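Local structure of hypothetical protein PA2201 (2FEF) at residues E14-W19 with E44-L49; T7-L12 with L110-S115; D176-L181 with E197-R202; A149-A154 with W256-S261; P137-R142 with E170-F175. The protein is of unknown function but probably acts as an immunity protein that protects its bacterium against a PoNe-type DNase toxin of interbacterial competition. One frame throughout, in Å; residues are numbered along the deposited sequence. Where two conformers were deposited one is given.

Contact 1: residues E14-W19 with E44-L49; sequences EALPLW and ELIAAL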
# COMPACT_ATOMS: atom_id res chain seq x y z
N GLU B 14 14.67 12.27 3.27
CA GLU B 14 15.72 12.30 4.31
C GLU B 14 15.20 11.91 5.70
O GLU B 14 15.94 11.32 6.48
CB GLU B 14 16.44 13.66 4.37
CG GLU B 14 17.63 13.81 3.39
N ALA B 15 13.95 12.23 6.00
CA ALA B 15 13.39 12.00 7.34
C ALA B 15 13.08 10.52 7.55
O ALA B 15 13.25 9.99 8.67
CB ALA B 15 12.13 12.86 7.56
N LEU B 16 12.65 9.83 6.48
CA LEU B 16 12.14 8.46 6.64
C LEU B 16 13.03 7.45 7.34
O LEU B 16 12.54 6.76 8.21
CB LEU B 16 11.62 7.87 5.31
CG LEU B 16 10.19 8.32 4.97
CD1 LEU B 16 9.94 8.11 3.48
CD2 LEU B 16 9.18 7.57 5.81
N PRO B 17 14.32 7.33 6.94
CA PRO B 17 15.16 6.37 7.67
C PRO B 17 15.31 6.67 9.15
O PRO B 17 15.49 5.74 9.95
CB PRO B 17 16.53 6.52 6.98
CG PRO B 17 16.15 6.97 5.59
CD PRO B 17 15.05 7.93 5.82
N LEU B 18 15.26 7.95 9.52
CA LEU B 18 15.31 8.35 10.92
C LEU B 18 14.04 7.91 11.63
O LEU B 18 14.09 7.33 12.72
CB LEU B 18 15.50 9.87 11.02
CG LEU B 18 16.86 10.40 10.53
CD1 LEU B 18 16.93 10.29 9.02
CD2 LEU B 18 17.08 11.85 10.93
N TRP B 19 12.90 8.17 11.02
CA TRP B 19 11.61 7.76 11.60
C TRP B 19 11.46 6.26 11.77
O TRP B 19 10.97 5.76 12.80
CB TRP B 19 10.46 8.26 10.74
CG TRP B 19 10.33 9.75 10.68
CD1 TRP B 19 10.96 10.67 11.46
CD2 TRP B 19 9.51 10.47 9.78
NE1 TRP B 19 10.58 11.94 11.09
CE2 TRP B 19 9.69 11.84 10.05
CE3 TRP B 19 8.64 10.10 8.74
CZ2 TRP B 19 9.02 12.84 9.36
CZ3 TRP B 19 7.98 11.11 8.02
CH2 TRP B 19 8.18 12.46 8.34
N GLU B 44 3.33 0.07 8.71
CA GLU B 44 2.38 0.41 7.62
C GLU B 44 2.43 1.86 7.19
O GLU B 44 2.40 2.17 5.99
CB GLU B 44 0.94 0.05 8.01
CG GLU B 44 0.65 -1.43 8.06
CD GLU B 44 -0.71 -1.73 8.74
OE1 GLU B 44 -1.38 -0.79 9.24
OE2 GLU B 44 -1.06 -2.91 8.82
N LEU B 45 2.48 2.77 8.15
CA LEU B 45 2.49 4.22 7.84
C LEU B 45 3.81 4.61 7.21
O LEU B 45 3.87 5.38 6.25
CB LEU B 45 2.24 5.05 9.11
CG LEU B 45 0.78 5.01 9.58
CD1 LEU B 45 0.74 5.37 11.08
CD2 LEU B 45 -0.07 5.97 8.73
N ILE B 46 4.89 4.06 7.75
CA ILE B 46 6.22 4.32 7.19
C ILE B 46 6.29 3.78 5.74
O ILE B 46 6.82 4.46 4.85
CB ILE B 46 7.28 3.68 8.07
CG1 ILE B 46 7.39 4.41 9.43
CG2 ILE B 46 8.65 3.66 7.34
CD1 ILE B 46 8.19 5.73 9.38
N ALA B 47 5.80 2.56 5.52
CA ALA B 47 5.76 1.96 4.16
C ALA B 47 4.92 2.80 3.19
O ALA B 47 5.30 2.97 2.03
CB ALA B 47 5.25 0.50 4.20
N ALA B 48 3.79 3.33 3.65
CA ALA B 48 2.93 4.20 2.82
C ALA B 48 3.67 5.49 2.41
O ALA B 48 3.63 5.95 1.27
CB ALA B 48 1.63 4.54 3.59
N LEU B 49 4.34 6.11 3.37
CA LEU B 49 5.08 7.34 3.12
C LEU B 49 6.32 7.04 2.30
O LEU B 49 6.71 7.84 1.47
CB LEU B 49 5.47 8.02 4.45
CG LEU B 49 4.31 8.65 5.22
CD1 LEU B 49 4.66 8.86 6.67
CD2 LEU B 49 3.93 9.97 4.59
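Trp-19 and Leu-16 of helix 12-20 face Ile-46 and Leu-49 of helix 35-54, and the two short segments run nearly antiparallel, at 163° with axes 10.7 Å apart. Trp-19 can be followed outward. Its CB meets Ile-46 CD1 at 3.7 Å, and the same methyl lies at the edge of the indole, near its plane. Above one face, displaced toward the rim, sits Ala-15 CB from the preceding turn, 3.5 Å from the plane of the Trp-19 ring. At the far rim, Trp-19 CZ3 comes within 4.2 Å of Leu-49 CD1, brought there by chi1 (-65°, CG anti to the carbonyl carbon) together with chi2 (-13°). Leu-16 divides the remaining work between its methyls: CD2 approaches Leu-49 CB at 4.0 Å and Ile-46 CD1 at 4.1 Å, while CD1 rests against the Leu-49 carbonyl, 3.8 Å from O. Beyond the pair, Leu-86 of helix 66-93 and Ile-103 of helix 97-127 also touch the indole. No hydrogen bond joins the two segments and all four touching residues are buried, so this helix pair is held by apolar contact, Leu-16 and Trp-19 each meeting both Ile-46 and Leu-49.

Contact 2: residues T7-L12 with L110-S115; sequences TLDNRL and LWLDYS. With EDO (1,2-ethanediol), chain D.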
# COMPACT_ATOMS: atom_id res chain seq x y z
N THR B 7 7.99 26.69 -4.45
CA THR B 7 8.86 26.22 -3.37
C THR B 7 8.20 25.12 -2.57
O THR B 7 7.10 25.31 -2.04
CB THR B 7 9.27 27.38 -2.41
OG1 THR B 7 10.08 28.32 -3.11
CG2 THR B 7 10.09 26.85 -1.27
N LEU B 8 8.88 23.98 -2.42
CA LEU B 8 8.34 22.91 -1.57
C LEU B 8 9.26 22.72 -0.39
O LEU B 8 10.47 22.58 -0.56
CB LEU B 8 8.20 21.60 -2.34
CG LEU B 8 7.32 21.66 -3.60
CD1 LEU B 8 7.42 20.33 -4.29
CD2 LEU B 8 5.87 21.95 -3.25
N ASP B 9 8.68 22.74 0.80
CA ASP B 9 9.46 22.70 2.03
C ASP B 9 9.77 21.34 2.61
O ASP B 9 10.70 21.22 3.42
CB ASP B 9 8.84 23.63 3.08
CG ASP B 9 9.00 25.11 2.70
OD1 ASP B 9 9.92 25.42 1.92
OD2 ASP B 9 8.20 25.95 3.14
N ASN B 10 9.01 20.31 2.24
CA ASN B 10 9.22 19.02 2.91
C ASN B 10 10.59 18.42 2.56
O ASN B 10 11.11 18.68 1.48
CB ASN B 10 8.12 18.03 2.52
CG ASN B 10 8.46 17.26 1.24
OD1 ASN B 10 9.11 16.21 1.28
ND2 ASN B 10 8.00 17.75 0.14
N ARG B 11 11.14 17.63 3.48
CA ARG B 11 12.32 16.82 3.21
C ARG B 11 12.03 15.38 3.65
O ARG B 11 12.70 14.79 4.52
CB ARG B 11 13.56 17.40 3.91
CG ARG B 11 13.98 18.82 3.42
CD ARG B 11 14.31 18.89 1.90
NE ARG B 11 14.71 20.26 1.47
CZ ARG B 11 13.90 21.14 0.87
NH1 ARG B 11 12.62 20.82 0.58
NH2 ARG B 11 14.36 22.35 0.55
N LEU B 12 10.98 14.82 3.05
CA LEU B 12 10.44 13.56 3.51
C LEU B 12 11.43 12.41 3.30
O LEU B 12 11.54 11.52 4.17
CB LEU B 12 9.09 13.25 2.81
CG LEU B 12 8.40 11.88 3.08
CD1 LEU B 12 8.07 11.60 4.57
CD2 LEU B 12 7.17 11.74 2.17
N LEU B 110 4.43 18.81 4.72
CA LEU B 110 3.66 18.09 3.72
C LEU B 110 2.28 18.71 3.53
O LEU B 110 1.81 18.79 2.40
CB LEU B 110 3.57 16.59 4.02
CG LEU B 110 4.86 15.80 3.78
CD1 LEU B 110 4.70 14.45 4.52
CD2 LEU B 110 5.18 15.65 2.25
N TRP B 111 1.62 19.12 4.63
CA TRP B 111 0.34 19.83 4.51
C TRP B 111 0.44 21.14 3.69
O TRP B 111 -0.40 21.42 2.82
CB TRP B 111 -0.27 20.08 5.89
CG TRP B 111 -1.02 18.90 6.45
CD1 TRP B 111 -0.55 17.99 7.39
CD2 TRP B 111 -2.33 18.46 6.08
NE1 TRP B 111 -1.52 17.05 7.64
CE2 TRP B 111 -2.61 17.29 6.83
CE3 TRP B 111 -3.29 18.92 5.16
CZ2 TRP B 111 -3.84 16.60 6.73
CZ3 TRP B 111 -4.51 18.25 5.06
CH2 TRP B 111 -4.76 17.09 5.84
N LEU B 112 1.48 21.93 3.99
CA LEU B 112 1.76 23.17 3.28
C LEU B 112 2.07 22.91 1.80
O LEU B 112 1.47 23.56 0.93
CB LEU B 112 2.98 23.84 3.92
CG LEU B 112 3.36 25.20 3.37
CD1 LEU B 112 2.17 26.16 3.51
CD2 LEU B 112 4.58 25.70 4.13
N ASP B 113 2.97 21.96 1.51
CA ASP B 113 3.26 21.55 0.10
C ASP B 113 2.02 21.06 -0.63
O ASP B 113 1.79 21.43 -1.79
CB ASP B 113 4.38 20.49 0.03
CG ASP B 113 5.76 21.05 0.52
OD1 ASP B 113 5.96 22.28 0.64
OD2 ASP B 113 6.66 20.24 0.75
N TYR B 114 1.24 20.21 0.03
CA TYR B 114 -0.04 19.81 -0.54
C TYR B 114 -0.87 21.02 -0.95
O TYR B 114 -1.36 21.09 -2.08
CB TYR B 114 -0.82 18.90 0.43
CG TYR B 114 -2.32 18.77 0.19
CD1 TYR B 114 -2.83 18.43 -1.06
CD2 TYR B 114 -3.23 18.94 1.26
CE1 TYR B 114 -4.22 18.32 -1.26
CE2 TYR B 114 -4.60 18.80 1.06
CZ TYR B 114 -5.09 18.50 -0.18
OH TYR B 114 -6.45 18.35 -0.40
N SER B 115 -1.07 21.96 -0.03
CA SER B 115 -1.92 23.12 -0.34
C SER B 115 -1.37 23.93 -1.53
O SER B 115 -2.13 24.48 -2.34
CB SER B 115 -2.04 24.02 0.90
OG SER B 115 -0.85 24.82 1.11
C1 EDO D . 9.33 16.73 -3.54
O1 EDO D . 9.51 17.41 -2.28
C2 EDO D . 10.64 16.09 -4.02
O2 EDO D . 11.72 17.03 -3.83
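Asp-113, on helix 97-127, receives the backbone of Asp-9 and Asn-10 from the chain that leads into helix 12-20. Asp-9 N donates to Asp-113 OD1 over 2.8 Å, using the syn lone pair, with an N-H...O angle of 159°. Asn-10 N reaches Asp-113 OD2, also at 2.8 Å and on the syn side, though somewhat out of the carboxylate plane. The second donor to Asp-113 OD2 is Asn-10 ND2 at 2.9 Å, which comes in on the anti side; amide and carboxylate planes stand 67° apart. A chi1 of 87° places the Asn-10 amide between its own N and carbonyl carbon, where it can serve several partners. Asn-10 OD1 accepts from Leu-12 N at 2.9 Å, closing an Asx turn at the start of the helix, and also bonds Tyr-58 OH. Asn-10 ND2 donates as well to O1 of an ethanediol, 2.9 Å away and probably from the crystallisation liquor. Arg-11 NH1 satisfies two carbonyls of its own segment, Leu-8 O at 3.0 Å and Asn-10 O at 2.8 Å. Apolar support comes from Leu-110 CD2, 3.8 Å from Asn-10 CG. Three N-H donors thus grip one buried carboxylate, with Arg-116 adding weak, long ion pairs to Asp-113 and Asp-9, a setting that would favour an ionised Asp-113 and fixes the N-terminal chain to the helix.

Contact 3: residues D176-L181 with E197-R202; sequences DTDRLL and ETFHPR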
# COMPACT_ATOMS: atom_id res chain seq x y z
N ASP B 176 -9.93 29.92 7.42
CA ASP B 176 -11.28 29.46 7.79
C ASP B 176 -11.17 28.74 9.16
O ASP B 176 -11.26 27.53 9.26
CB ASP B 176 -11.85 28.53 6.70
CG ASP B 176 -13.37 28.25 6.86
OD1 ASP B 176 -14.06 28.92 7.66
OD2 ASP B 176 -13.86 27.34 6.17
N THR B 177 -10.97 29.54 10.20
CA THR B 177 -10.73 29.05 11.53
C THR B 177 -11.92 29.45 12.40
O THR B 177 -12.60 30.45 12.11
CB THR B 177 -9.46 29.71 12.10
OG1 THR B 177 -9.51 31.13 11.88
CG2 THR B 177 -8.21 29.16 11.41
N ASP B 178 -12.17 28.65 13.45
CA ASP B 178 -13.20 28.95 14.45
C ASP B 178 -12.58 29.41 15.77
O ASP B 178 -11.38 29.67 15.83
CB ASP B 178 -14.16 27.75 14.63
CG ASP B 178 -13.54 26.59 15.41
OD1 ASP B 178 -12.29 26.47 15.51
OD2 ASP B 178 -14.34 25.76 15.91
N ARG B 179 -13.38 29.51 16.83
CA ARG B 179 -12.91 30.13 18.07
C ARG B 179 -11.68 29.41 18.63
O ARG B 179 -10.66 30.05 18.92
CB ARG B 179 -14.01 30.19 19.11
CG ARG B 179 -13.55 30.87 20.44
CD ARG B 179 -14.72 31.14 21.36
NE ARG B 179 -15.48 32.32 20.94
CZ ARG B 179 -16.58 32.76 21.56
NH1 ARG B 179 -17.05 32.10 22.61
NH2 ARG B 179 -17.20 33.85 21.12
N LEU B 180 -11.78 28.10 18.76
CA LEU B 180 -10.66 27.31 19.30
C LEU B 180 -9.39 27.44 18.45
O LEU B 180 -8.31 27.70 18.98
CB LEU B 180 -11.03 25.83 19.50
CG LEU B 180 -9.86 24.91 19.90
CD1 LEU B 180 -9.25 25.28 21.27
CD2 LEU B 180 -10.25 23.45 19.85
N LEU B 181 -9.52 27.27 17.14
CA LEU B 181 -8.34 27.39 16.27
C LEU B 181 -7.73 28.79 16.37
O LEU B 181 -6.49 28.93 16.36
CB LEU B 181 -8.65 27.03 14.80
CG LEU B 181 -9.06 25.57 14.50
CD1 LEU B 181 -9.42 25.36 13.00
CD2 LEU B 181 -8.01 24.54 15.04
N GLU B 197 -17.64 31.57 16.21
CA GLU B 197 -18.16 30.26 15.81
C GLU B 197 -17.43 29.10 16.48
O GLU B 197 -16.25 29.21 16.83
CB GLU B 197 -18.06 30.07 14.30
CG GLU B 197 -18.75 31.13 13.43
CD GLU B 197 -18.61 30.80 11.95
OE1 GLU B 197 -17.80 31.44 11.25
OE2 GLU B 197 -19.30 29.87 11.49
N THR B 198 -18.14 27.99 16.62
CA THR B 198 -17.54 26.69 16.94
C THR B 198 -18.01 25.71 15.85
O THR B 198 -19.22 25.42 15.76
CB THR B 198 -17.96 26.22 18.34
OG1 THR B 198 -17.48 27.15 19.33
CG2 THR B 198 -17.38 24.82 18.66
N PHE B 199 -17.08 25.23 15.03
CA PHE B 199 -17.44 24.36 13.92
C PHE B 199 -18.03 23.01 14.35
O PHE B 199 -18.86 22.45 13.64
CB PHE B 199 -16.26 24.16 12.96
CG PHE B 199 -15.79 25.43 12.28
CD1 PHE B 199 -16.61 26.57 12.24
CD2 PHE B 199 -14.53 25.50 11.71
CE1 PHE B 199 -16.17 27.74 11.63
CE2 PHE B 199 -14.09 26.66 11.08
CZ PHE B 199 -14.91 27.78 11.04
N HIS B 200 -17.58 22.50 15.50
CA HIS B 200 -17.99 21.19 16.00
C HIS B 200 -18.33 21.32 17.48
O HIS B 200 -17.46 21.15 18.34
CB HIS B 200 -16.88 20.19 15.72
CG HIS B 200 -16.50 20.13 14.28
ND1 HIS B 200 -17.15 19.31 13.38
CD2 HIS B 200 -15.57 20.82 13.56
CE1 HIS B 200 -16.63 19.49 12.17
NE2 HIS B 200 -15.66 20.38 12.26
N PRO B 201 -19.59 21.69 17.78
CA PRO B 201 -20.01 22.01 19.13
C PRO B 201 -19.82 20.85 20.13
O PRO B 201 -19.69 21.09 21.32
CB PRO B 201 -21.50 22.38 18.97
CG PRO B 201 -21.66 22.72 17.52
CD PRO B 201 -20.69 21.83 16.81
N ARG B 202 -19.79 19.62 19.62
CA ARG B 202 -19.51 18.43 20.45
C ARG B 202 -18.15 17.89 19.97
O ARG B 202 -18.07 17.33 18.90
CB ARG B 202 -20.58 17.37 20.18
CG ARG B 202 -21.92 17.55 20.93
CD ARG B 202 -22.65 18.87 20.70
NE ARG B 202 -23.19 19.08 19.34
CZ ARG B 202 -24.18 19.92 19.05
NH1 ARG B 202 -24.58 20.06 17.79
NH2 ARG B 202 -24.78 20.64 20.00
O HOH W 1 -14.90 23.19 16.64
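Asp-178 folds its carboxylate back between its own N and carbonyl carbon, a chi1 of 74° that carries it to Phe-199 N, while Phe-199 holds CG anti to its carbonyl carbon, a chi1 of -63° that lays the ring over Asp-178 CB. Asp-178 is the N-cap of helix 179-189, within the PoNi C-terminal family region. Its OD1 makes a weak capping bond to Leu-181 N and a further hydrogen bond to Tyr-146 OH. Asp-178 OD2 accepts from Phe-199 N at 2.9 Å, on the anti side. The loop answers with a second bond, Arg-179 N to Glu-197 O at 2.9 Å, nearly straight along the C=O axis, so each segment donates one backbone N-H to the other. Beside these bonds is a CH-pi contact: Asp-178 CB stands 3.4 Å from the centroid of the Phe-199 ring, 2° off its normal. At the ring's edge comes Asp-176 O, 3.5 Å from Phe-199 CE2; this buried carbonyl has no polar partner in the model. Arg-142 bridges both segments through salt bridges with Asp-176 and Glu-197. A water completes the link, donating to Asp-178 OD2 at 2.7 Å and accepting from His-200 N at 3.0 Å.

Contact 4: residues A149-A154 with W256-S261; sequences ALQLLA and WAMEVS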
# COMPACT_ATOMS: atom_id res chain seq x y z
N ALA B 149 -6.65 19.87 11.48
CA ALA B 149 -6.32 21.30 11.72
C ALA B 149 -6.00 21.49 13.22
O ALA B 149 -5.05 22.20 13.59
CB ALA B 149 -7.46 22.21 11.28
N LEU B 150 -6.78 20.83 14.07
CA LEU B 150 -6.53 20.83 15.53
C LEU B 150 -5.11 20.32 15.78
O LEU B 150 -4.35 20.96 16.52
CB LEU B 150 -7.55 19.94 16.28
CG LEU B 150 -7.25 19.72 17.78
CD1 LEU B 150 -7.27 21.08 18.49
CD2 LEU B 150 -8.30 18.77 18.32
N GLN B 151 -4.75 19.17 15.18
CA GLN B 151 -3.41 18.61 15.38
C GLN B 151 -2.33 19.61 14.92
O GLN B 151 -1.33 19.83 15.61
CB GLN B 151 -3.22 17.30 14.56
CG GLN B 151 -1.87 16.62 14.92
CD GLN B 151 -1.44 15.60 13.90
OE1 GLN B 151 -1.00 15.96 12.80
NE2 GLN B 151 -1.52 14.32 14.27
N LEU B 152 -2.51 20.21 13.74
CA LEU B 152 -1.48 21.11 13.20
C LEU B 152 -1.24 22.30 14.14
O LEU B 152 -0.07 22.67 14.37
CB LEU B 152 -1.87 21.61 11.80
CG LEU B 152 -1.63 20.53 10.74
CD1 LEU B 152 -2.37 21.04 9.44
CD2 LEU B 152 -0.15 20.31 10.52
N LEU B 153 -2.31 22.90 14.66
CA LEU B 153 -2.13 24.08 15.51
C LEU B 153 -1.69 23.66 16.90
O LEU B 153 -0.71 24.19 17.42
CB LEU B 153 -3.38 24.98 15.55
CG LEU B 153 -3.49 25.98 14.39
CD1 LEU B 153 -3.31 25.31 13.00
CD2 LEU B 153 -4.78 26.75 14.43
N ALA B 154 -2.40 22.70 17.50
CA ALA B 154 -2.06 22.31 18.90
C ALA B 154 -0.67 21.68 19.01
O ALA B 154 0.07 21.96 19.98
CB ALA B 154 -3.14 21.35 19.46
N TRP B 256 -6.09 12.11 22.69
CA TRP B 256 -5.40 13.21 23.37
C TRP B 256 -6.15 14.53 23.40
O TRP B 256 -6.57 15.03 22.39
CB TRP B 256 -4.01 13.42 22.72
CG TRP B 256 -3.24 12.14 22.83
CD1 TRP B 256 -2.93 11.27 21.82
CD2 TRP B 256 -2.77 11.56 24.03
NE1 TRP B 256 -2.29 10.17 22.33
CE2 TRP B 256 -2.16 10.33 23.69
CE3 TRP B 256 -2.80 11.95 25.38
CZ2 TRP B 256 -1.58 9.49 24.64
CZ3 TRP B 256 -2.24 11.12 26.33
CH2 TRP B 256 -1.63 9.90 25.95
N ALA B 257 -6.26 15.09 24.60
CA ALA B 257 -6.75 16.45 24.76
C ALA B 257 -5.67 17.44 24.37
O ALA B 257 -5.13 18.15 25.22
CB ALA B 257 -7.19 16.70 26.24
N MSE B 258 -5.39 17.51 23.07
CA MSE B 258 -4.33 18.37 22.50
C MSE B 258 -4.66 19.82 22.68
O MSE B 258 -3.76 20.64 22.86
CB MSE B 258 -4.32 18.14 20.98
CG MSE B 258 -3.81 16.82 20.68
SE MSE B 258 -3.75 16.67 18.71
CE MSE B 258 -2.99 14.90 18.81
N GLU B 259 -5.96 20.14 22.61
CA GLU B 259 -6.39 21.52 22.78
C GLU B 259 -6.12 22.04 24.21
O GLU B 259 -5.55 23.11 24.37
CB GLU B 259 -7.85 21.73 22.34
CG GLU B 259 -9.03 21.26 23.25
CD GLU B 259 -9.15 19.77 23.43
OE1 GLU B 259 -8.16 19.15 23.91
OE2 GLU B 259 -10.24 19.20 23.23
N VAL B 260 -6.53 21.27 25.21
CA VAL B 260 -6.31 21.65 26.63
C VAL B 260 -4.80 21.75 26.92
O VAL B 260 -4.33 22.69 27.57
CB VAL B 260 -6.98 20.65 27.61
CG1 VAL B 260 -6.80 21.08 29.09
CG2 VAL B 260 -8.46 20.51 27.29
N SER B 261 -4.04 20.76 26.46
CA SER B 261 -2.59 20.77 26.68
C SER B 261 -1.95 22.00 26.02
O SER B 261 -1.14 22.68 26.66
CB SER B 261 -1.95 19.46 26.20
OG SER B 261 -2.72 18.34 26.68
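Ala-154 and Met-258, the latter present as selenomethionine, bring helix 146-158 against the first turn of helix 258-267. The apolar contacts come in three places. Ala-154 CB touches Met-258 CB at 3.7 Å; this small side chain lets the backbones close to 5.8 Å between the CA atoms of Ala-154 and Met-258. Farther along, the selenium lies alongside the other helix, 3.9 Å from Gln-151 CA, because the Met-258 chain runs extended beyond CG (chi2 -177°). Leu-150 reaches across obliquely with CD1, 3.9 Å from Glu-259 CB. Contact between methyl and carbonyl forms a second class: Ala-154 CB approaches Met-258 O at 3.5 Å. Polar bonds, by contrast, do not cross between the segments. Glu-259 bends at chi2 (-66°) to put OE1 3.0 Å from Val-260 N, while OE2 is hydrogen-bonded to the hydroxyls of Tyr-225 and Tyr-230. Gln-151 likewise sends NE2 to Ser-84 O and Ala-252 O. Near the helix start, Ala-257 O accepts from both Ser-261 OG and Ser-261 N. The touching residues are all buried; Gln-151 NE2 and Glu-259 OE2 find partners outside the segments and Glu-259 OE1 within its own, so this interface rests on van der Waals contact alone.

Contact 5: residues P137-R142 with E170-F175; sequences PALAPR and EEVLQF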
# COMPACT_ATOMS: atom_id res chain seq x y z
N PRO B 137 -10.68 24.78 0.86
CA PRO B 137 -9.27 24.80 1.22
C PRO B 137 -8.70 23.39 1.29
O PRO B 137 -9.46 22.41 1.43
CB PRO B 137 -9.26 25.39 2.64
CG PRO B 137 -10.61 26.01 2.86
CD PRO B 137 -11.56 25.41 1.88
N ALA B 138 -7.37 23.29 1.22
CA ALA B 138 -6.66 22.00 1.36
C ALA B 138 -7.13 21.25 2.62
O ALA B 138 -7.28 20.01 2.62
CB ALA B 138 -5.16 22.23 1.43
N LEU B 139 -7.37 22.02 3.67
CA LEU B 139 -7.94 21.46 4.90
C LEU B 139 -9.14 22.30 5.28
O LEU B 139 -9.03 23.49 5.57
CB LEU B 139 -6.87 21.42 6.01
CG LEU B 139 -7.00 20.48 7.21
CD1 LEU B 139 -7.44 19.05 6.83
CD2 LEU B 139 -5.68 20.47 7.98
N ALA B 140 -10.32 21.68 5.25
CA ALA B 140 -11.58 22.39 5.46
C ALA B 140 -12.08 22.09 6.85
O ALA B 140 -12.69 21.03 7.07
CB ALA B 140 -12.61 21.94 4.44
N PRO B 141 -11.82 22.99 7.81
CA PRO B 141 -12.08 22.69 9.22
C PRO B 141 -13.57 22.62 9.56
O PRO B 141 -13.93 22.03 10.54
CB PRO B 141 -11.44 23.89 9.94
CG PRO B 141 -10.41 24.36 9.02
CD PRO B 141 -11.16 24.31 7.69
N ARG B 142 -14.43 23.19 8.70
CA ARG B 142 -15.88 23.09 8.96
C ARG B 142 -16.41 21.67 8.80
O ARG B 142 -17.50 21.33 9.32
CB ARG B 142 -16.66 24.07 8.06
CG ARG B 142 -16.59 25.50 8.57
CD ARG B 142 -17.14 26.49 7.50
NE ARG B 142 -16.75 27.86 7.84
CZ ARG B 142 -17.43 28.65 8.66
NH1 ARG B 142 -18.56 28.22 9.22
NH2 ARG B 142 -16.99 29.86 8.93
N GLU B 170 -2.79 30.48 6.79
CA GLU B 170 -3.05 31.14 5.49
C GLU B 170 -3.27 30.16 4.32
O GLU B 170 -4.25 30.27 3.57
CB GLU B 170 -1.95 32.14 5.12
CG GLU B 170 -2.18 32.67 3.68
CD GLU B 170 -1.21 33.72 3.26
OE1 GLU B 170 -0.09 33.73 3.80
OE2 GLU B 170 -1.56 34.53 2.37
N GLU B 171 -2.32 29.26 4.13
CA GLU B 171 -2.24 28.48 2.89
C GLU B 171 -3.06 27.19 2.95
O GLU B 171 -3.69 26.79 1.96
CB GLU B 171 -0.79 28.15 2.54
CG GLU B 171 0.14 29.40 2.45
CD GLU B 171 1.48 29.14 1.71
OE1 GLU B 171 2.53 29.67 2.16
OE2 GLU B 171 1.50 28.42 0.68
N VAL B 172 -3.04 26.54 4.11
CA VAL B 172 -3.73 25.25 4.26
C VAL B 172 -5.20 25.45 4.66
O VAL B 172 -6.09 24.76 4.11
CB VAL B 172 -3.01 24.28 5.27
CG1 VAL B 172 -3.66 22.89 5.25
CG2 VAL B 172 -1.51 24.15 4.95
N LEU B 173 -5.46 26.35 5.61
CA LEU B 173 -6.82 26.56 6.10
C LEU B 173 -7.54 27.71 5.41
O LEU B 173 -8.75 27.85 5.56
CB LEU B 173 -6.86 26.76 7.64
CG LEU B 173 -6.06 25.81 8.51
CD1 LEU B 173 -6.32 26.13 10.02
CD2 LEU B 173 -6.35 24.37 8.23
N GLN B 174 -6.77 28.56 4.70
CA GLN B 174 -7.28 29.79 4.07
C GLN B 174 -8.05 30.64 5.09
O GLN B 174 -9.13 31.18 4.79
CB GLN B 174 -8.13 29.48 2.82
CG GLN B 174 -7.38 28.69 1.76
CD GLN B 174 -8.18 28.50 0.47
OE1 GLN B 174 -9.31 28.98 0.33
NE2 GLN B 174 -7.59 27.79 -0.47
N PHE B 175 -7.50 30.72 6.30
CA PHE B 175 -8.07 31.49 7.40
C PHE B 175 -9.49 31.12 7.79
O PHE B 175 -10.17 31.89 8.45
CB PHE B 175 -7.93 33.01 7.15
CG PHE B 175 -6.57 33.56 7.50
CD1 PHE B 175 -6.24 33.87 8.82
CD2 PHE B 175 -5.63 33.78 6.52
CE1 PHE B 175 -4.99 34.38 9.14
CE2 PHE B 175 -4.37 34.29 6.82
CZ PHE B 175 -4.05 34.57 8.12
O HOH W 2 -5.78 25.52 0.66
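The Gln-174 amide lies flat against Pro-137, whose CA and CB sit over one of its faces, each 3.9 Å from Gln-174 CD. Its nitrogen NE2 donates to a water at 3.1 Å, displaced from the amide plane toward the proline side. That water also accepts from Ala-138 N and donates to Glu-171 O, each at 2.8 Å, so it joins the loop to the end of helix 165-172 in three directions. The extended Gln-174 chain, starting from a residue of positive phi (52°), carries the amide to this position. One direct bond crosses: Leu-139 N to Val-172 O, 3.1 Å, the donor tilted 29° from the carbonyl plane. Beside it the contact is apolar. Leu-139 CB is wedged between Val-172 CG1, at 3.6 Å, and Leu-173 CD2, at 3.7 Å. Leu-139 and Leu-173 lie side by side, pointing the same way, though Leu-139 has a second conformer. The ring of Pro-141 adds CG, 4.1 Å from the same Leu-173 methyl. Phe-148 and Trp-111 also pack on Leu-139, from helices 146-158 and 97-127. The loop that joins those two helices is therefore tied to the end of helix 165-172 through backbone and water bonds at its polar side and through branched side chains toward the core.

Contacts 1 and 2 share one N-terminal family region and meet where Leu-12 CD1 comes within 3.5 Å of Trp-19 CZ3; contact 1 is nested inside the loop closed by contact 2. Contact 3 lies on the other side of the chain's centre, about 32 Å between centres from contact 1. Contact 5 touches both contact 2 and contact 3: Glu-171 O is 3.4 Å from Ser-115 CB of contact 2, while Pro-141 CG is 3.3 Å from Asp-176 O of contact 3. Contact 4 is the most central, about 6 Å from the chain's centre, and meets contact 3 through Leu-153 CD2 and Leu-181 O at 3.4 Å. The ethanediol belongs to contact 2.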